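Local coordinates for 11S globulin (Wrightia tinctoria, PDB 5WXU), which probably serves as a hexameric seed storage protein of the cupin type and also binds the plant hormone auxin, at residues T292-R304 with T314-L326. Numbering follows the deposited sequence.
Sequences TVRIKENLLNPER and TVSTLNSYNLPIL. With PO4 (phosphate ion), chain O.
E297 packs against L318 where the two cupin domains of this bicupin globulin meet: strand 296-298 edges the sheet of the first, pairing with strand 158-162, while 314-318 belongs to the second. Glutamate suits position 297 because its aliphatic stem packs on L318, its CB 3.6 Å from L318 CD1, while its carboxylate pairs with R304; the side chains of E297 and L318 lie alongside each other, running in opposing senses. R304 grips E297 side-on, NE and NH2 both donating to OE2, 2.8 Å from NE, with the acceptor only 5° out of the guanidinium plane. This fits a turn about the CB–CG bond of the arginine (chi2 73°), which brings its head back to E297. L299 CD2 lies over one guanidinium face, and D306 forms a second salt bridge with R304 NH1, so two carboxylates, E297 and D306, probably share its charge. R304 NH2 also faces the backbone O of T317, but the modelled 2.4 Å is implausibly short, so the exact geometry there is doubtful.

With an alanine in place of E297, R304 would keep D306 but is likely to lose the side-on grip on NE and NH2 that helps hold its head, and a gap would probably open beside L318. R294 lies toward E297 OE1, but it is deposited in two conformers and the one given comes too close to E297, so the pairing is doubtful; in that conformer its chain runs over L323, whose CD1 is 3.6 Å from R294 CG.

Further along, branched aliphatic residues fill the seam: in one of its two conformers I295 CD1 comes 3.7 Å from I325 CD1, and V293 CG2 approaches I325 CB nearly at a right angle. N322 is positioned by its own loop, its OD1 accepting from N319 N. Beside I325 a water donates to R294 O and accepts from I325 N at 2.9 Å.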
ATOM      1  N   THR B 292      -2.408  10.925  18.014  1.00 24.27           N
ATOM      2  CA  THR B 292      -3.425  12.001  17.819  1.00 25.96           C
ATOM      3  C   THR B 292      -4.540  11.664  16.894  1.00 25.80           C
ATOM      4  O   THR B 292      -5.230  12.602  16.508  1.00 25.82           O
ATOM      5  CB  THR B 292      -2.801  13.295  17.095  1.00 27.06           C
ATOM      6  OG1 THR B 292      -2.446  13.034  15.660  1.00 30.01           O
ATOM      7  CG2 THR B 292      -1.712  13.816  17.933  1.00 23.08           C
ATOM      8  N   VAL B 293      -4.600  10.417  16.452  1.00 21.19           N
ATOM      9  CA  VAL B 293      -5.549   9.872  15.377  1.00 20.18           C
ATOM     10  C   VAL B 293      -6.935  10.408  15.740  1.00 22.07           C
ATOM     11  O   VAL B 293      -7.334  10.363  16.942  1.00 21.82           O
ATOM     12  CB  VAL B 293      -5.454   8.325  15.282  1.00 25.24           C
ATOM     13  CG1 VAL B 293      -5.659   7.658  16.642  1.00 32.89           C
ATOM     14  CG2 VAL B 293      -6.478   7.670  14.340  1.00 26.93           C
ATOM     15  N   ARG B 294      -7.657  10.924  14.726  0.58 20.48           N
ATOM     16  CA  ARG B 294      -9.013  11.438  14.920  0.58 19.36           C
ATOM     17  C   ARG B 294      -9.923  10.224  15.108  0.58 18.05           C
ATOM     18  O   ARG B 294      -9.836   9.224  14.361  0.58 17.27           O
ATOM     19  CB  ARG B 294      -9.465  12.369  13.744  0.58 18.98           C
ATOM     20  CG  ARG B 294     -10.911  12.924  13.663  0.58 21.00           C
ATOM     21  CD  ARG B 294     -11.102  13.908  12.440  0.58 20.03           C
ATOM     22  NE  ARG B 294     -12.250  13.533  11.607  0.58 26.80           N
ATOM     23  CZ  ARG B 294     -12.284  13.580  10.279  0.58 27.09           C
ATOM     24  NH1 ARG B 294     -11.294  14.022   9.537  0.58 21.99           N
ATOM     25  NH2 ARG B 294     -13.372  13.164   9.670  0.58 36.18           N
ATOM     26  N   ILE B 295     -10.825  10.321  16.084  0.58 18.23           N
ATOM     27  CA  ILE B 295     -11.693   9.206  16.476  0.58 19.54           C
ATOM     28  C   ILE B 295     -13.173   9.428  16.082  0.58 18.49           C
ATOM     29  O   ILE B 295     -13.991   8.482  16.037  0.58 18.54           O
ATOM     30  CB  ILE B 295     -11.576   9.026  17.995  0.58 22.56           C
ATOM     31  CG1 ILE B 295     -10.245   8.389  18.388  0.58 21.23           C
ATOM     32  CG2 ILE B 295     -12.693   8.225  18.582  0.58 30.68           C
ATOM     33  CD1 ILE B 295      -9.880   7.168  17.614  0.58 18.37           C
ATOM     34  N   LYS B 296     -13.516  10.662  15.799  1.00 17.17           N
ATOM     35  CA  LYS B 296     -14.925  10.954  15.578  1.00 19.55           C
ATOM     36  C   LYS B 296     -15.171  12.038  14.577  1.00 21.32           C
ATOM     37  O   LYS B 296     -14.278  12.821  14.275  1.00 20.05           O
ATOM     38  CB  LYS B 296     -15.552  11.387  16.912  1.00 19.83           C
ATOM     39  CG  LYS B 296     -15.066  12.690  17.437  1.00 22.84           C
ATOM     40  CD  LYS B 296     -15.581  12.819  18.860  1.00 25.69           C
ATOM     41  CE  LYS B 296     -15.377  14.178  19.437  1.00 26.72           C
ATOM     42  NZ  LYS B 296     -16.145  15.236  18.735  1.00 28.18           N
ATOM     43  N   GLU B 297     -16.427  12.103  14.132  1.00 19.09           N
ATOM     44  CA  GLU B 297     -16.912  13.194  13.322  1.00 21.20           C
ATOM     45  C   GLU B 297     -18.392  13.381  13.626  1.00 20.17           C
ATOM     46  O   GLU B 297     -19.107  12.421  13.865  1.00 19.16           O
ATOM     47  CB  GLU B 297     -16.725  12.789  11.878  1.00 24.49           C
ATOM     48  CG  GLU B 297     -17.052  13.859  10.846  1.00 27.78           C
ATOM     49  CD  GLU B 297     -16.318  13.693   9.536  1.00 30.16           C
ATOM     50  OE1 GLU B 297     -15.107  13.356   9.563  1.00 34.10           O
ATOM     51  OE2 GLU B 297     -16.913  13.868   8.452  1.00 30.29           O
ATOM     52  N   ASN B 298     -18.819  14.617  13.564  1.00 19.08           N
ATOM     53  CA  ASN B 298     -20.227  14.972  13.776  1.00 18.76           C
ATOM     54  C   ASN B 298     -20.975  15.016  12.457  1.00 21.81           C
ATOM     55  O   ASN B 298     -20.528  15.622  11.477  1.00 26.43           O
ATOM     56  CB  ASN B 298     -20.329  16.303  14.547  1.00 19.45           C
ATOM     57  CG  ASN B 298     -21.697  16.526  15.080  1.00 24.56           C
ATOM     58  OD1 ASN B 298     -22.600  16.875  14.330  1.00 23.02           O
ATOM     59  ND2 ASN B 298     -21.862  16.343  16.385  1.00 25.60           N
ATOM     60  N   LEU B 299     -22.111  14.324  12.404  1.00 18.60           N
ATOM     61  CA  LEU B 299     -22.877  14.203  11.157  1.00 18.97           C
ATOM     62  C   LEU B 299     -24.159  15.060  11.208  1.00 19.30           C
ATOM     63  O   LEU B 299     -24.912  14.972  10.257  1.00 20.44           O
ATOM     64  CB  LEU B 299     -23.244  12.790  10.926  1.00 19.98           C
ATOM     65  CG  LEU B 299     -22.093  11.844  10.724  1.00 21.16           C
ATOM     66  CD1 LEU B 299     -22.611  10.497  10.307  1.00 22.30           C
ATOM     67  CD2 LEU B 299     -21.091  12.412   9.666  1.00 22.87           C
ATOM     68  N   LEU B 300     -24.362  15.814  12.296  1.00 20.56           N
ATOM     69  CA  LEU B 300     -25.688  16.393  12.525  1.00 24.52           C
ATOM     70  C   LEU B 300     -25.984  17.657  11.794  1.00 28.14           C
ATOM     71  O   LEU B 300     -27.177  17.905  11.450  1.00 31.59           O
ATOM     72  CB  LEU B 300     -25.914  16.656  14.019  1.00 27.50           C
ATOM     73  CG  LEU B 300     -27.290  17.117  14.424  1.00 31.43           C
ATOM     74  CD1 LEU B 300     -28.399  16.314  13.776  1.00 29.75           C
ATOM     75  CD2 LEU B 300     -27.331  16.983  15.925  1.00 32.45           C
ATOM     76  N   ASN B 301     -24.968  18.493  11.592  1.00 27.12           N
ATOM     77  CA  ASN B 301     -25.170  19.742  10.852  0.68 31.87           C
ATOM     78  C   ASN B 301     -25.644  19.521   9.420  1.00 36.83           C
ATOM     79  O   ASN B 301     -25.005  18.798   8.634  1.00 35.19           O
ATOM     80  CB  ASN B 301     -23.895  20.614  10.743  0.68 34.14           C
ATOM     81  CG  ASN B 301     -24.214  22.097  10.436  0.68 30.40           C
ATOM     82  OD1 ASN B 301     -25.034  22.461   9.566  0.68 29.75           O
ATOM     83  ND2 ASN B 301     -23.531  22.953  11.130  0.68 33.66           N
ATOM     84  N   PRO B 302     -26.794  20.174   9.032  1.00 38.28           N
ATOM     85  CA  PRO B 302     -27.213  19.976   7.600  1.00 37.59           C
ATOM     86  C   PRO B 302     -26.154  20.457   6.597  1.00 38.70           C
ATOM     87  O   PRO B 302     -26.153  20.017   5.445  1.00 39.26           O
ATOM     88  CB  PRO B 302     -28.475  20.872   7.472  1.00 41.96           C
ATOM     89  CG  PRO B 302     -28.943  21.138   8.872  1.00 45.86           C
ATOM     90  CD  PRO B 302     -27.719  21.066   9.762  1.00 43.01           C
ATOM     91  N   GLU B 303     -25.320  21.411   7.014  1.00 36.24           N
ATOM     92  CA  GLU B 303     -24.183  21.861   6.203  1.00 41.53           C
ATOM     93  C   GLU B 303     -23.084  20.794   5.925  1.00 34.96           C
ATOM     94  O   GLU B 303     -22.223  21.014   5.078  1.00 36.95           O
ATOM     95  CB  GLU B 303     -23.609  23.160   6.818  1.00 50.40           C
ATOM     96  CG  GLU B 303     -24.631  24.320   6.620  1.00 55.65           C
ATOM     97  CD  GLU B 303     -24.272  25.672   7.237  1.00 61.85           C
ATOM     98  OE1 GLU B 303     -23.332  25.751   8.055  1.00 68.59           O
ATOM     99  OE2 GLU B 303     -24.966  26.664   6.901  1.00 67.53           O
ATOM    100  N   ARG B 304     -23.114  19.676   6.627  1.00 32.39           N
ATOM    101  CA  ARG B 304     -22.157  18.496   6.495  1.00 30.03           C
ATOM    102  C   ARG B 304     -22.737  17.433   5.458  1.00 22.44           C
ATOM    103  O   ARG B 304     -22.216  16.340   5.214  1.00 22.29           O
ATOM    104  CB  ARG B 304     -21.944  17.881   7.875  1.00 34.22           C
ATOM    105  CG  ARG B 304     -21.382  16.457   7.977  1.00 31.31           C
ATOM    106  CD  ARG B 304     -19.898  16.504   7.624  1.00 39.78           C
ATOM    107  NE  ARG B 304     -19.182  15.222   7.499  1.00 33.58           N
ATOM    108  CZ  ARG B 304     -19.427  14.299   6.558  1.00 36.38           C
ATOM    109  NH1 ARG B 304     -20.424  14.415   5.668  1.00 34.65           N
ATOM    110  NH2 ARG B 304     -18.699  13.203   6.532  1.00 41.32           N
ATOM    111  N   THR B 314     -31.341  15.194   3.270  1.00 18.61           N
ATOM    112  CA  THR B 314     -29.863  15.053   3.212  1.00 16.75           C
ATOM    113  C   THR B 314     -29.406  13.646   3.519  1.00 19.27           C
ATOM    114  O   THR B 314     -29.986  12.923   4.306  1.00 15.65           O
ATOM    115  CB  THR B 314     -29.146  15.988   4.210  1.00 19.17           C
ATOM    116  OG1 THR B 314     -29.610  15.800   5.567  1.00 17.63           O
ATOM    117  CG2 THR B 314     -29.380  17.405   3.881  1.00 19.26           C
ATOM    118  N   VAL B 315     -28.275  13.333   2.895  1.00 16.24           N
ATOM    119  CA  VAL B 315     -27.393  12.237   3.310  1.00 16.70           C
ATOM    120  C   VAL B 315     -26.032  12.791   3.715  1.00 19.17           C
ATOM    121  O   VAL B 315     -25.400  13.564   2.952  1.00 17.77           O
ATOM    122  CB  VAL B 315     -27.243  11.172   2.192  1.00 16.15           C
ATOM    123  CG1 VAL B 315     -26.435   9.996   2.716  1.00 18.56           C
ATOM    124  CG2 VAL B 315     -28.581  10.631   1.845  1.00 19.28           C
ATOM    125  N   SER B 316     -25.530  12.354   4.895  1.00 18.01           N
ATOM    126  CA  SER B 316     -24.215  12.810   5.397  1.00 18.17           C
ATOM    127  C   SER B 316     -23.447  11.508   5.669  1.00 21.04           C
ATOM    128  O   SER B 316     -23.808  10.694   6.541  1.00 19.15           O
ATOM    129  CB  SER B 316     -24.317  13.704   6.605  1.00 18.55           C
ATOM    130  OG  SER B 316     -25.196  14.750   6.315  1.00 17.39           O
ATOM    131  N   THR B 317     -22.481  11.261   4.769  1.00 21.03           N
ATOM    132  CA  THR B 317     -21.697   9.993   4.753  1.00 23.79           C
ATOM    133  C   THR B 317     -20.405  10.095   5.591  1.00 25.03           C
ATOM    134  O   THR B 317     -19.835  11.174   5.794  1.00 30.19           O
ATOM    135  CB  THR B 317     -21.196   9.664   3.350  1.00 30.22           C
ATOM    136  OG1 THR B 317     -20.167  10.629   2.989  1.00 39.19           O
ATOM    137  CG2 THR B 317     -22.311   9.538   2.376  1.00 32.57           C
ATOM    138  N   LEU B 318     -19.998   8.960   6.162  1.00 19.44           N
ATOM    139  CA  LEU B 318     -18.833   8.986   7.008  1.00 19.16           C
ATOM    140  C   LEU B 318     -18.038   7.725   6.624  1.00 20.54           C
ATOM    141  O   LEU B 318     -18.424   6.588   6.969  1.00 18.51           O
ATOM    142  CB  LEU B 318     -19.146   8.958   8.487  1.00 19.95           C
ATOM    143  CG  LEU B 318     -17.963   9.022   9.454  1.00 22.06           C
ATOM    144  CD1 LEU B 318     -17.270  10.347   9.234  1.00 26.99           C
ATOM    145  CD2 LEU B 318     -18.439   8.845  10.877  1.00 23.92           C
ATOM    146  N   ASN B 319     -16.963   7.895   5.840  1.00 17.07           N
ATOM    147  CA  ASN B 319     -16.155   6.756   5.461  1.00 15.86           C
ATOM    148  C   ASN B 319     -14.668   7.187   5.523  1.00 15.33           C
ATOM    149  O   ASN B 319     -14.344   8.258   6.051  1.00 16.27           O
ATOM    150  CB  ASN B 319     -16.474   6.274   4.002  1.00 16.79           C
ATOM    151  CG  ASN B 319     -16.448   7.416   3.010  1.00 20.96           C
ATOM    152  OD1 ASN B 319     -15.419   8.163   2.864  1.00 20.55           O
ATOM    153  ND2 ASN B 319     -17.640   7.660   2.400  1.00 25.95           N
ATOM    154  N   SER B 320     -13.829   6.272   5.110  1.00 15.92           N
ATOM    155  CA  SER B 320     -12.391   6.494   5.208  1.00 15.61           C
ATOM    156  C   SER B 320     -11.823   7.618   4.334  1.00 17.94           C
ATOM    157  O   SER B 320     -10.702   8.001   4.506  1.00 19.99           O
ATOM    158  CB  SER B 320     -11.644   5.202   5.064  1.00 17.42           C
ATOM    159  OG  SER B 320     -11.935   4.587   3.831  1.00 19.68           O
ATOM    160  N   TYR B 321     -12.616   8.208   3.471  1.00 17.21           N
ATOM    161  CA  TYR B 321     -12.207   9.444   2.801  1.00 16.98           C
ATOM    162  C   TYR B 321     -12.402  10.700   3.666  1.00 18.53           C
ATOM    163  O   TYR B 321     -12.036  11.817   3.298  1.00 19.20           O
ATOM    164  CB  TYR B 321     -12.898   9.608   1.473  1.00 18.94           C
ATOM    165  CG  TYR B 321     -12.482   8.627   0.448  1.00 19.31           C
ATOM    166  CD1 TYR B 321     -11.227   8.700  -0.138  1.00 29.93           C
ATOM    167  CD2 TYR B 321     -13.369   7.710  -0.038  1.00 21.76           C
ATOM    168  CE1 TYR B 321     -10.861   7.808  -1.129  1.00 30.76           C
ATOM    169  CE2 TYR B 321     -13.018   6.813  -1.026  1.00 22.49           C
ATOM    170  CZ  TYR B 321     -11.769   6.881  -1.578  1.00 27.73           C
ATOM    171  OH  TYR B 321     -11.402   5.975  -2.570  1.00 29.93           O
ATOM    172  N   ASN B 322     -13.020  10.511   4.834  1.00 17.67           N
ATOM    173  CA  ASN B 322     -13.354  11.521   5.808  1.00 19.88           C
ATOM    174  C   ASN B 322     -12.581  11.262   7.080  1.00 20.29           C
ATOM    175  O   ASN B 322     -11.880  12.098   7.579  1.00 20.87           O
ATOM    176  CB  ASN B 322     -14.895  11.579   6.128  1.00 23.42           C
ATOM    177  CG  ASN B 322     -15.782  11.473   4.879  1.00 34.52           C
ATOM    178  OD1 ASN B 322     -16.850  10.713   4.804  1.00 29.32           O
ATOM    179  ND2 ASN B 322     -15.370  12.238   3.851  1.00 33.08           N
ATOM    180  N   LEU B 323     -12.719  10.070   7.609  1.00 17.93           N
ATOM    181  CA  LEU B 323     -12.155   9.739   8.892  1.00 17.78           C
ATOM    182  C   LEU B 323     -11.212   8.550   8.700  1.00 19.20           C
ATOM    183  O   LEU B 323     -11.647   7.428   8.543  1.00 18.28           O
ATOM    184  CB  LEU B 323     -13.305   9.361   9.868  1.00 17.75           C
ATOM    185  CG  LEU B 323     -13.011   8.926  11.306  1.00 19.34           C
ATOM    186  CD1 LEU B 323     -12.197   9.991  11.990  1.00 21.26           C
ATOM    187  CD2 LEU B 323     -14.255   8.540  12.052  1.00 20.51           C
ATOM    188  N   PRO B 324      -9.882   8.762   8.815  1.00 18.48           N
ATOM    189  CA  PRO B 324      -8.916   7.774   8.419  1.00 18.13           C
ATOM    190  C   PRO B 324      -8.956   6.456   9.108  1.00 16.89           C
ATOM    191  O   PRO B 324      -8.771   5.423   8.471  1.00 16.60           O
ATOM    192  CB  PRO B 324      -7.533   8.471   8.654  1.00 18.46           C
ATOM    193  CG  PRO B 324      -7.849   9.858   8.687  1.00 19.46           C
ATOM    194  CD  PRO B 324      -9.283  10.081   9.011  1.00 19.86           C
ATOM    195  N   ILE B 325      -9.253   6.468  10.409  1.00 14.77           N
ATOM    196  CA  ILE B 325      -9.265   5.217  11.220  1.00 15.23           C
ATOM    197  C   ILE B 325     -10.304   4.199  10.728  1.00 14.45           C
ATOM    198  O   ILE B 325     -10.158   3.002  10.935  1.00 14.80           O
ATOM    199  CB  ILE B 325      -9.442   5.519  12.724  1.00 16.35           C
ATOM    200  CG1 ILE B 325      -9.029   4.307  13.550  1.00 16.26           C
ATOM    201  CG2 ILE B 325     -10.804   6.076  13.035  1.00 17.85           C
ATOM    202  CD1 ILE B 325      -9.030   4.597  15.052  1.00 16.96           C
ATOM    203  N   LEU B 326     -11.305   4.691  10.018  1.00 13.66           N
ATOM    204  CA  LEU B 326     -12.290   3.784   9.411  1.00 15.23           C
ATOM    205  C   LEU B 326     -11.737   2.821   8.402  1.00 15.79           C
ATOM    206  O   LEU B 326     -12.263   1.742   8.217  1.00 16.39           O
ATOM    207  CB  LEU B 326     -13.444   4.550   8.794  1.00 16.17           C
ATOM    208  CG  LEU B 326     -14.349   5.376   9.746  1.00 16.88           C
ATOM    209  CD1 LEU B 326     -15.441   6.117   9.019  1.00 16.75           C
ATOM    210  CD2 LEU B 326     -14.951   4.531  10.881  1.00 17.78           C
TER
HETATM  211  P   PO4 O 502     -13.966   3.903  -3.774  1.00 34.01           P
HETATM  212  O1  PO4 O 502     -12.667   3.937  -2.993  1.00 30.81           O
HETATM  213  O2  PO4 O 502     -15.205   3.986  -2.948  1.00 32.08           O
HETATM  214  O3  PO4 O 502     -13.781   5.154  -4.641  1.00 43.52           O
HETATM  215  O4  PO4 O 502     -13.938   2.605  -4.578  1.00 40.18           O
HETATM  216  O   HOH W   1      -8.720   8.892  11.983  1.00 16.84           O